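Local coordinates for glycosyl hydrolase family 61, 2 protein (Heterobasidion irregulare TC 32-1, PDB 5NNS) that oxidatively cleaves glycosidic bonds in cellulose and related polysaccharides at C1, using a copper ion, a reducing agent and dioxygen or hydrogen peroxide, at residues 107-112 with 136-141. Residues are numbered along the deposited sequence; the frame is centred on the assembly and turned at random.
Sequences FKINQV and WTTSIP. With AKR (acrylic acid), chain N.
Asn110 and Trp136 meet through one hydrogen bond, from the indole NE1 to the amide OD1 at 2.7 Å, and they illustrate how facing β-sheets can be joined through side chains, with no backbone hydrogen bond between these two segments. The oxygen sits at the edge of the indole, in its plane, and NE1 lies close to the line of the Asn110 C=O bond (C=O...donor angle 161°), while the amide plane is turned 43° from the ring. With CG anti to the backbone N (chi1 177°), Asn110 reaches across towards strand 135-139; its CB passes Thr138 OG1 at 3.5 Å, the two side chains sliding by in opposite directions. Val112 meets the same indole edge, its CG2 branch lying 3.4 Å from Trp136 CZ2. A leucine in place of Trp136 would probably leave Asn110 OD1 without its indole donor and open a gap beside Val112. Farther along, Ile109 and Pro141 cross at about a right angle: Ile109 CG2 packs against CG and CD of Pro141, 3.6 Å from CG, and Ile109 CD1 comes within 3.8 Å of the carbonyl O of Ser139. Away from this interface, Lys108 NZ holds Gln111 OE1 at 2.8 Å, which probably helps to fix the rotation of the amide whose NE2 donates to the acrylic acid OXT. Ile109 and Asn110 both face Val87 in a classic β-bulge, which brings these successive side chains to the same interface. Such face-to-face packing of strands from separate sheets is characteristic of the β-sandwich core of AA9 lytic polysaccharide monooxygenases.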
loop_
_atom_site.group_PDB
_atom_site.type_symbol
_atom_site.label_atom_id
_atom_site.label_comp_id
_atom_site.label_asym_id
_atom_site.label_seq_id
_atom_site.Cartn_x
_atom_site.Cartn_y
_atom_site.Cartn_z
ATOM N N PHE A 107 6.501 4.163 -6.889
ATOM C CA PHE A 107 7.256 5.025 -5.980
ATOM C C PHE A 107 6.515 5.159 -4.649
ATOM O O PHE A 107 5.284 5.126 -4.597
ATOM C CB PHE A 107 7.547 6.402 -6.601
ATOM C CG PHE A 107 6.321 7.184 -6.993
ATOM C CD1 PHE A 107 5.699 6.966 -8.224
ATOM C CD2 PHE A 107 5.798 8.157 -6.146
ATOM C CE1 PHE A 107 4.568 7.686 -8.586
ATOM C CE2 PHE A 107 4.666 8.883 -6.508
ATOM C CZ PHE A 107 4.052 8.646 -7.731
ATOM N N LYS A 108 7.291 5.328 -3.587
ATOM C CA LYS A 108 6.801 5.362 -2.215
ATOM C C LYS A 108 6.606 6.818 -1.759
ATOM O O LYS A 108 7.536 7.619 -1.831
ATOM C CB LYS A 108 7.823 4.664 -1.332
ATOM C CG LYS A 108 7.335 4.293 0.051
ATOM C CD LYS A 108 8.459 3.695 0.882
ATOM C CE LYS A 108 8.804 2.264 0.477
ATOM N NZ LYS A 108 9.970 1.732 1.239
ATOM N N ILE A 109 5.392 7.158 -1.320
ATOM C CA ILE A 109 5.093 8.526 -0.848
ATOM C C ILE A 109 5.065 8.669 0.673
ATOM O O ILE A 109 5.177 9.781 1.188
ATOM C CB ILE A 109 3.782 9.101 -1.445
ATOM C CG1 ILE A 109 2.556 8.256 -1.071
ATOM C CG2 ILE A 109 3.920 9.248 -2.955
ATOM C CD1 ILE A 109 1.245 8.978 -1.312
ATOM N N ASN A 110 4.910 7.554 1.387
ATOM C CA ASN A 110 4.860 7.586 2.841
ATOM C C ASN A 110 5.184 6.215 3.418
ATOM O O ASN A 110 4.759 5.195 2.880
ATOM C CB ASN A 110 3.471 8.043 3.305
ATOM C CG ASN A 110 3.326 8.033 4.818
ATOM O OD1 ASN A 110 2.671 7.159 5.371
ATOM N ND2 ASN A 110 3.956 8.988 5.489
ATOM N N GLN A 111 5.949 6.197 4.501
ATOM C CA GLN A 111 6.091 4.991 5.305
ATOM C C GLN A 111 6.390 5.345 6.750
ATOM O O GLN A 111 6.939 6.411 7.034
ATOM C CB GLN A 111 7.206 4.100 4.759
ATOM C CG GLN A 111 8.603 4.692 4.911
ATOM C CD GLN A 111 9.667 3.888 4.210
ATOM O OE1 GLN A 111 9.407 2.785 3.723
ATOM N NE2 GLN A 111 10.890 4.416 4.184
ATOM N N VAL A 112 6.002 4.449 7.654
ATOM C CA VAL A 112 6.391 4.531 9.057
ATOM C C VAL A 112 6.694 3.111 9.511
ATOM O O VAL A 112 5.823 2.237 9.451
ATOM C CB VAL A 112 5.297 5.162 9.951
ATOM C CG1 VAL A 112 5.804 5.321 11.384
ATOM C CG2 VAL A 112 4.862 6.525 9.420
ATOM N N TRP A 136 -5.133 5.080 7.990
ATOM C CA TRP A 136 -3.863 5.703 7.665
ATOM C C TRP A 136 -4.088 6.893 6.732
ATOM O O TRP A 136 -4.654 6.746 5.640
ATOM C CB TRP A 136 -2.953 4.678 6.997
ATOM C CG TRP A 136 -1.516 5.067 7.011
ATOM C CD1 TRP A 136 -0.769 5.543 5.960
ATOM C CD2 TRP A 136 -0.643 5.005 8.131
ATOM N NE1 TRP A 136 0.522 5.776 6.369
ATOM C CE2 TRP A 136 0.626 5.451 7.698
ATOM C CE3 TRP A 136 -0.806 4.618 9.471
ATOM C CZ2 TRP A 136 1.715 5.529 8.553
ATOM C CZ3 TRP A 136 0.288 4.689 10.327
ATOM C CH2 TRP A 136 1.533 5.142 9.863
ATOM N N THR A 137 -3.633 8.062 7.164
ATOM C CA THR A 137 -3.806 9.293 6.402
ATOM C C THR A 137 -2.451 9.903 6.035
ATOM O O THR A 137 -1.593 10.100 6.905
ATOM C CB THR A 137 -4.660 10.305 7.183
ATOM O OG1 THR A 137 -5.906 9.694 7.531
ATOM C CG2 THR A 137 -4.935 11.557 6.339
ATOM N N THR A 138 -2.273 10.165 4.738
ATOM C CA THR A 138 -1.109 10.871 4.203
ATOM C C THR A 138 -1.548 11.646 2.954
ATOM O O THR A 138 -2.629 11.398 2.425
ATOM C CB THR A 138 0.045 9.894 3.868
ATOM O OG1 THR A 138 1.186 10.632 3.411
ATOM C CG2 THR A 138 -0.354 8.899 2.787
ATOM N N SER A 139 -0.726 12.586 2.492
ATOM C CA SER A 139 -1.097 13.432 1.350
ATOM C C SER A 139 -0.449 12.945 0.061
ATOM O O SER A 139 0.656 12.417 0.081
ATOM C CB SER A 139 -0.679 14.881 1.593
ATOM O OG SER A 139 -1.346 15.418 2.716
ATOM N N ILE A 140 -1.151 13.122 -1.054
ATOM C CA ILE A 140 -0.557 12.938 -2.379
ATOM C C ILE A 140 0.432 14.090 -2.573
ATOM O O ILE A 140 0.089 15.239 -2.278
ATOM C CB ILE A 140 -1.628 12.945 -3.488
ATOM C CG1 ILE A 140 -2.507 11.698 -3.363
ATOM C CG2 ILE A 140 -0.982 13.010 -4.871
ATOM C CD1 ILE A 140 -3.839 11.816 -4.068
ATOM N N PRO A 141 1.667 13.794 -3.032
ATOM C CA PRO A 141 2.644 14.885 -3.181
ATOM C C PRO A 141 2.135 16.084 -4.004
ATOM O O PRO A 141 1.650 15.899 -5.130
ATOM C CB PRO A 141 3.826 14.198 -3.869
ATOM C CG PRO A 141 3.762 12.793 -3.366
ATOM C CD PRO A 141 2.298 12.471 -3.210
HETATM C CA AKR N . 14.548 3.935 3.669
HETATM C CB AKR N . 15.822 4.215 3.438
HETATM C C AKR N . 13.853 2.827 2.969
HETATM O O AKR N . 14.469 2.127 2.136
HETATM O OXT AKR N . 12.651 2.597 3.220
#